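Local coordinates for ATP-dependent CLP protease, putative (Plasmodium falciparum, PDB 2F6I), which probably cleaves proteins to small peptides as the serine peptidase component of an ATP-dependent Clp protease, this chain being its catalytic domain, at residues Q59-D64 with F92-S97. Sequence-based numbering, arbitrary orientation.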
ATOM      1  N   GLN C  59     -28.002 -26.491   5.195  1.00 49.13           N
ATOM      2  CA  GLN C  59     -27.785 -27.725   5.933  1.00 49.63           C
ATOM      3  C   GLN C  59     -28.982 -28.141   6.777  1.00 48.38           C
ATOM      4  O   GLN C  59     -29.326 -29.323   6.829  1.00 47.74           O
ATOM      5  CB  GLN C  59     -26.536 -27.577   6.804  1.00 51.18           C
ATOM      6  CG  GLN C  59     -25.247 -27.647   5.997  1.00 54.04           C
ATOM      7  CD  GLN C  59     -24.110 -26.876   6.628  1.00 56.31           C
ATOM      8  OE1 GLN C  59     -23.876 -26.959   7.833  1.00 60.33           O
ATOM      9  NE2 GLN C  59     -23.385 -26.123   5.808  1.00 57.25           N
ATOM     10  N   LEU C  60     -29.617 -27.176   7.435  1.00 46.87           N
ATOM     11  CA  LEU C  60     -30.778 -27.477   8.261  1.00 46.15           C
ATOM     12  C   LEU C  60     -31.920 -27.972   7.384  1.00 47.35           C
ATOM     13  O   LEU C  60     -32.531 -29.005   7.671  1.00 47.29           O
ATOM     14  CB  LEU C  60     -31.214 -26.239   9.051  1.00 45.16           C
ATOM     15  CG  LEU C  60     -30.281 -25.831  10.198  1.00 43.54           C
ATOM     16  CD1 LEU C  60     -30.685 -24.480  10.755  1.00 41.49           C
ATOM     17  CD2 LEU C  60     -30.321 -26.892  11.279  1.00 41.58           C
ATOM     18  N   LEU C  61     -32.196 -27.243   6.307  1.00 47.16           N
ATOM     19  CA  LEU C  61     -33.263 -27.627   5.391  1.00 47.47           C
ATOM     20  C   LEU C  61     -32.977 -28.998   4.788  1.00 48.42           C
ATOM     21  O   LEU C  61     -33.889 -29.799   4.585  1.00 48.75           O
ATOM     22  CB  LEU C  61     -33.412 -26.589   4.274  1.00 46.96           C
ATOM     23  CG  LEU C  61     -33.921 -25.209   4.695  1.00 46.48           C
ATOM     24  CD1 LEU C  61     -33.887 -24.263   3.509  1.00 46.28           C
ATOM     25  CD2 LEU C  61     -35.332 -25.331   5.240  1.00 45.65           C
ATOM     26  N   TYR C  62     -31.706 -29.268   4.507  1.00 49.42           N
ATOM     27  CA  TYR C  62     -31.323 -30.549   3.930  1.00 49.81           C
ATOM     28  C   TYR C  62     -31.594 -31.688   4.897  1.00 49.37           C
ATOM     29  O   TYR C  62     -32.233 -32.674   4.537  1.00 49.06           O
ATOM     30  CB  TYR C  62     -29.841 -30.549   3.540  1.00 50.97           C
ATOM     31  CG  TYR C  62     -29.350 -31.900   3.059  1.00 52.57           C
ATOM     32  CD1 TYR C  62     -28.866 -32.850   3.960  1.00 52.93           C
ATOM     33  CD2 TYR C  62     -29.403 -32.244   1.710  1.00 52.49           C
ATOM     34  CE1 TYR C  62     -28.449 -34.106   3.529  1.00 53.20           C
ATOM     35  CE2 TYR C  62     -28.991 -33.499   1.269  1.00 53.11           C
ATOM     36  CZ  TYR C  62     -28.515 -34.424   2.184  1.00 54.07           C
ATOM     37  OH  TYR C  62     -28.108 -35.669   1.755  1.00 55.94           O
ATOM     38  N   LEU C  63     -31.103 -31.554   6.123  1.00 50.39           N
ATOM     39  CA  LEU C  63     -31.301 -32.585   7.131  1.00 51.19           C
ATOM     40  C   LEU C  63     -32.786 -32.845   7.366  1.00 51.55           C
ATOM     41  O   LEU C  63     -33.243 -33.983   7.289  1.00 50.95           O
ATOM     42  CB  LEU C  63     -30.629 -32.186   8.449  1.00 49.77           C
ATOM     43  CG  LEU C  63     -29.097 -32.149   8.471  1.00 50.50           C
ATOM     44  CD1 LEU C  63     -28.611 -31.672   9.834  1.00 47.69           C
ATOM     45  CD2 LEU C  63     -28.548 -33.534   8.167  1.00 48.59           C
ATOM     46  N   ASP C  64     -33.543 -31.787   7.638  1.00 52.86           N
ATOM     47  CA  ASP C  64     -34.969 -31.937   7.891  1.00 54.76           C
ATOM     48  C   ASP C  64     -35.672 -32.619   6.723  1.00 56.28           C
ATOM     49  O   ASP C  64     -36.759 -33.169   6.883  1.00 55.65           O
ATOM     50  CB  ASP C  64     -35.614 -30.577   8.156  1.00 54.15           C
ATOM     51  CG  ASP C  64     -36.959 -30.699   8.847  1.00 54.74           C
ATOM     52  OD1 ASP C  64     -37.006 -31.316   9.934  1.00 52.89           O
ATOM     53  OD2 ASP C  64     -37.964 -30.182   8.312  1.00 54.47           O
ATOM     54  N   PHE C  92     -34.816 -22.344  12.038  1.00 54.63           N
ATOM     55  CA  PHE C  92     -34.793 -23.206  13.211  1.00 56.78           C
ATOM     56  C   PHE C  92     -36.195 -23.678  13.557  1.00 57.91           C
ATOM     57  O   PHE C  92     -36.440 -24.872  13.718  1.00 58.58           O
ATOM     58  CB  PHE C  92     -34.227 -22.444  14.408  1.00 58.69           C
ATOM     59  CG  PHE C  92     -32.868 -22.900  14.836  1.00 60.17           C
ATOM     60  CD1 PHE C  92     -31.795 -22.863  13.952  1.00 61.12           C
ATOM     61  CD2 PHE C  92     -32.654 -23.347  16.137  1.00 61.69           C
ATOM     62  CE1 PHE C  92     -30.522 -23.263  14.359  1.00 61.73           C
ATOM     63  CE2 PHE C  92     -31.388 -23.747  16.554  1.00 63.12           C
ATOM     64  CZ  PHE C  92     -30.319 -23.704  15.661  1.00 63.30           C
ATOM     65  N   ASN C  93     -37.112 -22.724  13.668  1.00 59.28           N
ATOM     66  CA  ASN C  93     -38.492 -23.017  14.025  1.00 60.65           C
ATOM     67  C   ASN C  93     -39.384 -23.378  12.845  1.00 60.67           C
ATOM     68  O   ASN C  93     -40.572 -23.650  13.017  1.00 60.41           O
ATOM     69  CB  ASN C  93     -39.080 -21.830  14.786  1.00 60.96           C
ATOM     70  CG  ASN C  93     -38.404 -21.610  16.121  1.00 61.86           C
ATOM     71  OD1 ASN C  93     -38.517 -22.434  17.031  1.00 63.52           O
ATOM     72  ND2 ASN C  93     -37.684 -20.503  16.243  1.00 62.17           N
ATOM     73  N   TYR C  94     -38.812 -23.384  11.648  1.00 61.17           N
ATOM     74  CA  TYR C  94     -39.572 -23.731  10.455  1.00 61.34           C
ATOM     75  C   TYR C  94     -39.538 -25.248  10.254  1.00 59.86           C
ATOM     76  O   TYR C  94     -40.559 -25.869   9.955  1.00 59.41           O
ATOM     77  CB  TYR C  94     -38.975 -23.042   9.226  1.00 63.68           C
ATOM     78  CG  TYR C  94     -39.695 -23.346   7.928  1.00 67.57           C
ATOM     79  CD1 TYR C  94     -39.014 -23.309   6.711  1.00 69.84           C
ATOM     80  CD2 TYR C  94     -41.054 -23.660   7.912  1.00 69.31           C
ATOM     81  CE1 TYR C  94     -39.666 -23.580   5.511  1.00 71.42           C
ATOM     82  CE2 TYR C  94     -41.717 -23.932   6.716  1.00 71.03           C
ATOM     83  CZ  TYR C  94     -41.016 -23.891   5.522  1.00 72.18           C
ATOM     84  OH  TYR C  94     -41.661 -24.166   4.340  1.00 75.33           O
ATOM     85  N   ILE C  95     -38.360 -25.838  10.433  1.00 57.02           N
ATOM     86  CA  ILE C  95     -38.198 -27.274  10.258  1.00 55.40           C
ATOM     87  C   ILE C  95     -38.905 -28.077  11.347  1.00 55.44           C
ATOM     88  O   ILE C  95     -39.133 -27.586  12.452  1.00 54.78           O
ATOM     89  CB  ILE C  95     -36.700 -27.668  10.226  1.00 52.26           C
ATOM     90  CG1 ILE C  95     -36.034 -27.333  11.559  1.00 50.90           C
ATOM     91  CG2 ILE C  95     -36.000 -26.926   9.098  1.00 51.80           C
ATOM     92  CD1 ILE C  95     -34.597 -27.797  11.657  1.00 50.63           C
ATOM     93  N   LYS C  96     -39.253 -29.316  11.019  1.00 56.56           N
ATOM     94  CA  LYS C  96     -39.935 -30.202  11.953  1.00 57.72           C
ATOM     95  C   LYS C  96     -38.987 -30.740  13.018  1.00 57.36           C
ATOM     96  O   LYS C  96     -39.348 -30.821  14.193  1.00 57.07           O
ATOM     97  CB  LYS C  96     -40.580 -31.368  11.195  1.00 59.80           C
ATOM     98  CG  LYS C  96     -42.009 -31.100  10.731  1.00 64.15           C
ATOM     99  CD  LYS C  96     -42.128 -29.794   9.960  1.00 67.49           C
ATOM    100  CE  LYS C  96     -43.583 -29.452   9.667  1.00 68.95           C
ATOM    101  NZ  LYS C  96     -43.720 -28.114   9.024  1.00 70.49           N
ATOM    102  N   SER C  97     -37.777 -31.102  12.600  1.00 56.46           N
ATOM    103  CA  SER C  97     -36.774 -31.639  13.512  1.00 55.12           C
ATOM    104  C   SER C  97     -36.528 -30.719  14.701  1.00 55.90           C
ATOM    105  O   SER C  97     -36.507 -29.496  14.566  1.00 55.55           O
ATOM    106  CB  SER C  97     -35.448 -31.857  12.782  1.00 52.71           C
ATOM    107  OG  SER C  97     -35.578 -32.793  11.734  1.00 53.99           O
TER
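Asp64, near the end of helix 50-66, reaches across to the loop after helix 82-94, where its carboxylate accepts hydrogen bonds from the backbone of Lys96 and from the backbone and hydroxyl of Ser97. The two helices are neighbours in the alpha/beta fold of the ClpP (S14) peptidases, joined in sequence by strand 71-77 of the parallel sheet. OD1 of Asp64 takes two donors: the backbone N of Ser97 at 2.8 Å, on the syn side and 29° out of the carboxylate plane, and Ser97 OG at 2.7 Å, on the anti lone pair. OD2 of Asp64 accepts from Lys96 N at 3.1 Å, met from above the plane in a fairly straight bond (162°). With chi1 at -162° the Asp64 side chain extends away from its backbone N, which brings the carboxylate out from the helix against Ile95, where CG of Asp64 comes within 3.3 Å of Ile95 CB. Three donors thus fix the rotation of the carboxylate, and two successive backbone N-H groups of the loop are satisfied by one side chain.

Beside this polar end the contact is apolar. Leu60 CD1 meets the CD1-CE1 side of the Phe92 ring obliquely at 3.8 Å, while Leu61 CD2 touches CG2 of Ile95. Underneath, Leu60 packs on Ile42 and Phe92 on Ile73, so both helices rest on adjacent strands of the sheet. A second subunit adjoins the loop, its Thr203 OG1 hydrogen-bonded to Asn93 O. Ser97 OG, besides serving Asp64 OD1, is hydrogen-bonded to Arg40 NH1.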